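Local atomic coordinates of superoxide dismutase (Candida albicans, PDB entry 4GUN), a protein that probably protects the cell from superoxide, converting it to hydrogen peroxide and molecular oxygen at a manganese centre. Residues V64-Q67 with Q68-F72; I158-P161 with H162-P165; K189-W192 with N193-W197. The protein carries 2 engineered substitutions. All blocks are in the same frame, centred on the assembly; numbering follows the deposited sequence.

Contact 1 (V64-Q67 with Q68-F72); sequences VEIQ and QNIKF
Ile66 and Ile70 meet one turn apart on helix 60-85, an arm of the helical hairpin that makes up the N-terminal alpha-hairpin domain of iron and manganese superoxide dismutases. Their apolar contact is made by branches: CG2 of Ile66 lies 3.9 Å from CD1 of Ile70, and the two side chains run at a slant to each other. Both isoleucines, and Gln67 between them, rest on Leu51 of the other hairpin helix, 26-56, so these side chains form part of the packing between the two helices.

A second kind of contact sets a polar group against an apolar one. Gln67 and Ile70 lie alongside and point the same way. Because the glutamine folds back at its second torsion (chi2 -35°), its terminal amide comes to CD1 of Ile70, with OE1 at 3.6 Å and NE2 at 3.8 Å. NE2 is held by the carbonyl of Val63, whereas OE1 is buried without a polar partner in the model.

Two polar side chains reach other subunits. Glu65 OE1 is hydrogen-bonded to Ser159 OG of a second subunit, and Gln68 NE2 to Gln130 OE1 of a third, which places this one turn of helix at two interfaces.

Among the backbone bonds, Ile66 O receives Ile70 N at 3.1 Å and a weak bond from Asn69 N. The straightest link is that of Lys71 N to Gln67 O, 3.0 Å long with an N-H...O angle of 175°.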
loop_
_atom_site.group_PDB
_atom_site.type_symbol
_atom_site.label_atom_id
_atom_site.label_comp_id
_atom_site.label_asym_id
_atom_site.label_seq_id
_atom_site.Cartn_x
_atom_site.Cartn_y
_atom_site.Cartn_z
ATOM N N VAL A 64 7.943 -15.516 3.231
ATOM C CA VAL A 64 7.564 -14.153 2.828
ATOM C C VAL A 64 6.283 -14.121 2.005
ATOM O O VAL A 64 5.400 -13.326 2.305
ATOM C CB VAL A 64 8.752 -13.355 2.215
ATOM C CG1 VAL A 64 8.270 -12.116 1.465
ATOM C CG2 VAL A 64 9.747 -12.955 3.306
ATOM N N GLU A 65 6.142 -15.043 1.039
ATOM C CA GLU A 65 4.959 -15.160 0.179
ATOM C C GLU A 65 3.677 -15.503 0.964
ATOM O O GLU A 65 2.644 -14.873 0.722
ATOM C CB GLU A 65 5.226 -16.172 -0.966
ATOM C CG GLU A 65 4.126 -16.270 -2.016
ATOM C CD GLU A 65 4.006 -15.158 -3.049
ATOM O OE1 GLU A 65 4.585 -14.066 -2.843
ATOM O OE2 GLU A 65 3.302 -15.374 -4.064
ATOM N N ILE A 66 3.761 -16.483 1.913
ATOM C CA ILE A 66 2.665 -17.014 2.744
ATOM C C ILE A 66 2.114 -15.973 3.736
ATOM O O ILE A 66 0.919 -16.003 4.041
ATOM C CB ILE A 66 3.066 -18.368 3.449
ATOM C CG1 ILE A 66 3.363 -19.488 2.411
ATOM C CG2 ILE A 66 1.974 -18.862 4.412
ATOM C CD1 ILE A 66 4.279 -20.641 2.952
ATOM N N GLN A 67 2.960 -15.070 4.245
ATOM C CA GLN A 67 2.532 -14.014 5.185
ATOM C C GLN A 67 1.290 -13.247 4.722
ATOM O O GLN A 67 0.400 -12.987 5.538
ATOM C CB GLN A 67 3.661 -13.007 5.479
ATOM C CG GLN A 67 4.802 -13.546 6.303
ATOM C CD GLN A 67 4.386 -14.543 7.355
ATOM O OE1 GLN A 67 3.617 -14.250 8.277
ATOM N NE2 GLN A 67 4.909 -15.749 7.240
ATOM N N GLN A 68 1.217 -12.913 3.420
ATOM C CA GLN A 68 0.065 -12.207 2.836
ATOM C C GLN A 68 -1.237 -12.999 3.026
ATOM O O GLN A 68 -2.260 -12.404 3.339
ATOM C CB GLN A 68 0.299 -11.881 1.341
ATOM C CG GLN A 68 -0.723 -10.904 0.699
ATOM C CD GLN A 68 -1.113 -9.698 1.537
ATOM O OE1 GLN A 68 -0.274 -8.990 2.114
ATOM N NE2 GLN A 68 -2.409 -9.418 1.589
ATOM N N ASN A 69 -1.176 -14.337 2.889
ATOM C CA ASN A 69 -2.344 -15.213 3.047
ATOM C C ASN A 69 -2.756 -15.347 4.491
ATOM O O ASN A 69 -3.943 -15.512 4.773
ATOM C CB ASN A 69 -2.101 -16.570 2.384
ATOM C CG ASN A 69 -1.818 -16.448 0.913
ATOM O OD1 ASN A 69 -2.301 -15.529 0.242
ATOM N ND2 ASN A 69 -0.966 -17.325 0.401
ATOM N N ILE A 70 -1.784 -15.206 5.414
ATOM C CA ILE A 70 -2.031 -15.233 6.845
ATOM C C ILE A 70 -2.816 -13.982 7.239
ATOM O O ILE A 70 -3.871 -14.092 7.861
ATOM C CB ILE A 70 -0.707 -15.417 7.637
ATOM C CG1 ILE A 70 -0.150 -16.856 7.420
ATOM C CG2 ILE A 70 -0.925 -15.119 9.132
ATOM C CD1 ILE A 70 1.336 -17.014 7.841
ATOM N N LYS A 71 -2.307 -12.803 6.848
ATOM C CA LYS A 71 -2.922 -11.488 7.054
ATOM C C LYS A 71 -4.361 -11.477 6.521
ATOM O O LYS A 71 -5.274 -11.092 7.245
ATOM C CB LYS A 71 -2.087 -10.389 6.352
ATOM C CG LYS A 71 -2.516 -8.951 6.688
ATOM C CD LYS A 71 -1.789 -7.875 5.852
ATOM C CE LYS A 71 -2.402 -7.682 4.472
ATOM N NZ LYS A 71 -2.014 -6.392 3.816
ATOM N N PHE A 72 -4.548 -11.941 5.273
ATOM C CA PHE A 72 -5.833 -11.932 4.574
ATOM C C PHE A 72 -6.882 -12.841 5.175
ATOM O O PHE A 72 -7.978 -12.378 5.495
ATOM C CB PHE A 72 -5.637 -12.229 3.070
ATOM C CG PHE A 72 -6.885 -12.104 2.229
ATOM C CD1 PHE A 72 -7.418 -10.856 1.927
ATOM C CD2 PHE A 72 -7.514 -13.237 1.716
ATOM C CE1 PHE A 72 -8.562 -10.737 1.137
ATOM C CE2 PHE A 72 -8.653 -13.120 0.904
ATOM C CZ PHE A 72 -9.162 -11.871 0.611
#

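Contact 2 (I158-P161 with H162-P165); sequences ISAP and HLVP
Ala160 and Leu163 are the first and last residues of a type I beta turn, with Pro161 and His162 at its corners, that brings the chain from a loop into strand 163-170, an outer strand of the three-stranded antiparallel sheet in the C-terminal domain. Leu163 N closes the turn on Ala160 O at 3.0 Å, with an N-H...O angle of 159°.

The close packing lies away from the corners, where Ile158 meets Leu163 and Pro165. CG2 of Ile158 comes within 3.6 Å of Leu163 CB, and the isoleucine lies roughly perpendicular to the leucine side chain. Farther along, Ile158 runs antiparallel alongside Pro165, their CB atoms 4.1 Å apart. The torsion of Ile158 (chi1 -56°) sets CG2 opposite the backbone N and thereby directs this methyl to the start of the strand. Phe136 and Val138 of strand 133-140 and Val150 of strand 146-153 also touch Ile158.

Toward the tip of the turn the contact is looser and nearer solvent. Pro161 is exposed. His162 has its CG wedged between the backbone N and the carbonyl carbon (chi1 69°), and Leu163 CG covers one face of the ring, displaced toward the rim. Both corner residues are tied to the preceding part of the chain, Pro161 O by a bond to Lys141 NZ and His162 ND1 by one to Asn140 OD1. A second subunit reaches the same turn, since its Lys61 NZ bonds to Leu163 O. On the same side of the imidazole as Leu163 CG, the methyl CB of Ala160 comes in obliquely, 3.7 Å from His162 NE2.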
loop_
_atom_site.group_PDB
_atom_site.type_symbol
_atom_site.label_atom_id
_atom_site.label_comp_id
_atom_site.label_asym_id
_atom_site.label_seq_id
_atom_site.Cartn_x
_atom_site.Cartn_y
_atom_site.Cartn_z
ATOM N N ILE A 158 -8.170 -4.343 13.008
ATOM C CA ILE A 158 -7.669 -3.568 14.146
ATOM C C ILE A 158 -6.750 -4.528 14.904
ATOM O O ILE A 158 -7.219 -5.373 15.663
ATOM C CB ILE A 158 -8.836 -2.975 14.988
ATOM C CG1 ILE A 158 -9.790 -2.112 14.097
ATOM C CG2 ILE A 158 -8.322 -2.169 16.196
ATOM C CD1 ILE A 158 -9.123 -1.081 13.151
ATOM N N SER A 159 -5.450 -4.491 14.593
ATOM C CA SER A 159 -4.527 -5.454 15.196
ATOM C C SER A 159 -3.525 -4.860 16.170
ATOM O O SER A 159 -2.820 -5.619 16.867
ATOM C CB SER A 159 -3.840 -6.287 14.121
ATOM O OG SER A 159 -3.020 -5.465 13.315
ATOM N N ALA A 160 -3.469 -3.506 16.242
ATOM C CA ALA A 160 -2.574 -2.829 17.176
ATOM C C ALA A 160 -2.990 -3.206 18.607
ATOM O O ALA A 160 -4.183 -3.116 18.916
ATOM C CB ALA A 160 -2.649 -1.325 16.982
ATOM N N PRO A 161 -2.060 -3.710 19.467
ATOM C CA PRO A 161 -2.447 -4.100 20.837
ATOM C C PRO A 161 -3.192 -3.027 21.645
ATOM O O PRO A 161 -4.131 -3.370 22.345
ATOM C CB PRO A 161 -1.115 -4.467 21.492
ATOM C CG PRO A 161 -0.240 -4.846 20.358
ATOM C CD PRO A 161 -0.615 -3.911 19.251
ATOM N N HIS A 162 -2.825 -1.745 21.505
ATOM C CA HIS A 162 -3.465 -0.637 22.244
ATOM C C HIS A 162 -4.849 -0.232 21.693
ATOM O O HIS A 162 -5.461 0.709 22.209
ATOM C CB HIS A 162 -2.530 0.585 22.268
ATOM C CG HIS A 162 -2.359 1.234 20.927
ATOM N ND1 HIS A 162 -3.077 2.364 20.575
ATOM C CD2 HIS A 162 -1.595 0.858 19.875
ATOM C CE1 HIS A 162 -2.720 2.646 19.332
ATOM N NE2 HIS A 162 -1.829 1.767 18.870
ATOM N N LEU A 163 -5.329 -0.910 20.633
ATOM C CA LEU A 163 -6.616 -0.567 20.024
ATOM C C LEU A 163 -7.622 -1.699 20.140
ATOM O O LEU A 163 -7.248 -2.865 20.012
ATOM C CB LEU A 163 -6.453 -0.176 18.552
ATOM C CG LEU A 163 -5.771 1.153 18.231
ATOM C CD1 LEU A 163 -5.528 1.266 16.727
ATOM C CD2 LEU A 163 -6.599 2.356 18.718
ATOM N N VAL A 164 -8.904 -1.349 20.374
ATOM C CA VAL A 164 -9.992 -2.320 20.542
ATOM C C VAL A 164 -11.087 -2.077 19.500
ATOM O O VAL A 164 -11.662 -0.987 19.488
ATOM C CB VAL A 164 -10.595 -2.276 21.974
ATOM C CG1 VAL A 164 -11.553 -3.448 22.200
ATOM C CG2 VAL A 164 -9.511 -2.243 23.051
ATOM N N PRO A 165 -11.425 -3.075 18.643
ATOM C CA PRO A 165 -12.557 -2.870 17.718
ATOM C C PRO A 165 -13.884 -2.919 18.517
ATOM O O PRO A 165 -14.079 -3.823 19.335
ATOM C CB PRO A 165 -12.401 -4.013 16.700
ATOM C CG PRO A 165 -11.634 -5.084 17.421
ATOM C CD PRO A 165 -10.862 -4.446 18.545
#

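Contact 3 (K189-W192 with N193-W197); sequences KAIW and NVINW
Trp192 and Trp197 approach each other rim to rim across the short connection between helices 184-191 and 197-205, in the C-terminal domain of the superoxide dismutase fold. Their planes differ by only 18°, yet the rings do not stack: the centroids of the six-membered rings are 6.0 Å apart, and neither lies over the other. The touching atoms are CZ3 of Trp192 and CZ2 of Trp197, separated by 3.6 Å.

Ile195 touches both indoles. It runs alongside Trp192, pointing the same way, and brings CG1 obliquely to within 3.7 Å of Trp192 CE3. Its other branch, CG2, opposite the backbone N (chi1 -73°), lies over one face of the Trp197 ring toward the rim. Ile191 joins the group, crossing Ile195 at a slant, with its CG1 4.1 Å from CD1 of Ile195. The cluster faces the sheet through Ile167 and Ile137, and the indole NE1 of Trp192 is satisfied by Asn123 of helix 115-127.

Backbone bonds guide the chain away from the helix. Val194 N reaches Ile191 O at 3.0 Å, and a weak bond joins Ile195 N to Trp192 O. Asn196 then begins the next helix as its N-cap, OD1 making weak bonds to the backbone N atoms of Ala198 and Glu199. Closer to the first helix, the Asn193 side chain turns back to the carbonyl of Ala190. The acceptor is close to the Asn193 amide plane, but ND2 itself stands above the carbonyl plane of Ala190, 36° out of it, and donates to Ala190 O at 2.9 Å.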
loop_
_atom_site.group_PDB
_atom_site.type_symbol
_atom_site.label_atom_id
_atom_site.label_comp_id
_atom_site.label_asym_id
_atom_site.label_seq_id
_atom_site.Cartn_x
_atom_site.Cartn_y
_atom_site.Cartn_z
ATOM N N LYS A 189 -26.855 3.290 5.437
ATOM C CA LYS A 189 -27.982 3.866 6.167
ATOM C C LYS A 189 -28.783 2.749 6.890
ATOM O O LYS A 189 -28.969 2.806 8.105
ATOM C CB LYS A 189 -28.872 4.671 5.188
ATOM C CG LYS A 189 -29.882 5.598 5.864
ATOM C CD LYS A 189 -30.612 6.509 4.861
ATOM C CE LYS A 189 -29.921 7.837 4.603
ATOM N NZ LYS A 189 -30.058 8.790 5.744
ATOM N N ALA A 190 -29.169 1.705 6.149
ATOM C CA ALA A 190 -29.964 0.581 6.635
ATOM C C ALA A 190 -29.375 -0.304 7.740
ATOM O O ALA A 190 -30.141 -0.781 8.577
ATOM C CB ALA A 190 -30.404 -0.276 5.466
ATOM N N ILE A 191 -28.061 -0.575 7.716
ATOM C CA ILE A 191 -27.405 -1.498 8.668
ATOM C C ILE A 191 -27.533 -1.100 10.146
ATOM O O ILE A 191 -27.559 -1.978 11.003
ATOM C CB ILE A 191 -25.923 -1.830 8.256
ATOM C CG1 ILE A 191 -25.404 -3.125 8.969
ATOM C CG2 ILE A 191 -24.984 -0.637 8.469
ATOM C CD1 ILE A 191 -24.212 -3.796 8.308
ATOM N N TRP A 192 -27.575 0.209 10.444
ATOM C CA TRP A 192 -27.675 0.704 11.823
ATOM C C TRP A 192 -28.916 0.218 12.581
ATOM O O TRP A 192 -28.857 0.068 13.793
ATOM C CB TRP A 192 -27.496 2.222 11.886
ATOM C CG TRP A 192 -26.142 2.629 11.396
ATOM C CD1 TRP A 192 -25.830 3.102 10.157
ATOM C CD2 TRP A 192 -24.901 2.472 12.091
ATOM N NE1 TRP A 192 -24.480 3.326 10.061
ATOM C CE2 TRP A 192 -23.878 2.925 11.227
ATOM C CE3 TRP A 192 -24.554 2.034 13.385
ATOM C CZ2 TRP A 192 -22.534 2.949 11.609
ATOM C CZ3 TRP A 192 -23.214 2.011 13.746
ATOM C CH2 TRP A 192 -22.219 2.460 12.865
ATOM N N ASN A 193 -29.989 -0.128 11.844
ATOM C CA ASN A 193 -31.231 -0.704 12.365
ATOM C C ASN A 193 -31.008 -2.125 12.958
ATOM O O ASN A 193 -31.817 -2.578 13.758
ATOM C CB ASN A 193 -32.289 -0.735 11.281
ATOM C CG ASN A 193 -32.676 0.620 10.757
ATOM O OD1 ASN A 193 -33.354 1.394 11.425
ATOM N ND2 ASN A 193 -32.232 0.954 9.555
ATOM N N VAL A 194 -29.902 -2.801 12.598
ATOM C CA VAL A 194 -29.577 -4.144 13.133
ATOM C C VAL A 194 -28.243 -4.202 13.862
ATOM O O VAL A 194 -27.727 -5.295 14.123
ATOM C CB VAL A 194 -29.767 -5.326 12.125
ATOM C CG1 VAL A 194 -31.245 -5.582 11.842
ATOM C CG2 VAL A 194 -28.966 -5.119 10.836
ATOM N N ILE A 195 -27.682 -3.030 14.206
ATOM C CA ILE A 195 -26.418 -2.990 14.930
ATOM C C ILE A 195 -26.642 -3.327 16.404
ATOM O O ILE A 195 -27.531 -2.768 17.043
ATOM C CB ILE A 195 -25.627 -1.678 14.670
ATOM C CG1 ILE A 195 -25.008 -1.662 13.236
ATOM C CG2 ILE A 195 -24.571 -1.393 15.756
ATOM C CD1 ILE A 195 -24.018 -2.834 12.860
ATOM N N ASN A 196 -25.865 -4.279 16.916
ATOM C CA ASN A 196 -25.952 -4.716 18.307
ATOM C C ASN A 196 -25.030 -3.855 19.197
ATOM O O ASN A 196 -23.851 -4.170 19.369
ATOM C CB ASN A 196 -25.596 -6.188 18.406
ATOM C CG ASN A 196 -25.764 -6.787 19.782
ATOM O OD1 ASN A 196 -26.140 -6.132 20.753
ATOM N ND2 ASN A 196 -25.448 -8.045 19.900
ATOM N N TRP A 197 -25.583 -2.760 19.746
ATOM C CA TRP A 197 -24.863 -1.851 20.629
ATOM C C TRP A 197 -24.563 -2.445 22.014
ATOM O O TRP A 197 -23.678 -1.928 22.692
ATOM C CB TRP A 197 -25.569 -0.495 20.738
ATOM C CG TRP A 197 -25.450 0.364 19.512
ATOM C CD1 TRP A 197 -26.431 0.636 18.603
ATOM C CD2 TRP A 197 -24.295 1.106 19.092
ATOM N NE1 TRP A 197 -25.962 1.507 17.645
ATOM C CE2 TRP A 197 -24.655 1.820 17.927
ATOM C CE3 TRP A 197 -22.997 1.271 19.612
ATOM C CZ2 TRP A 197 -23.746 2.641 17.235
ATOM C CZ3 TRP A 197 -22.098 2.072 18.919
ATOM C CH2 TRP A 197 -22.489 2.782 17.771
#

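Overall arrangement
The three contacts follow one another along the chain without touching, and they divide between subunit interfaces and the interior. Contacts 1 and 2, in the hairpin and C-terminal domains respectively, have centres about 20 Å apart, and both meet the second subunit. There they exchange the same pair of residues, Glu65 of one copy bonding to Ser159 of another. Contact 3 lies across the chain's centre from contact 1, about 32 Å away between centres, and is touched by no other subunit. It is also the one nearest the metal: the Ile191 side chain is about 6 Å from that of the manganese ligand Asp170 and about 10 Å from the manganese ion. Strand 163-170, begun in contact 2, carries that ligand.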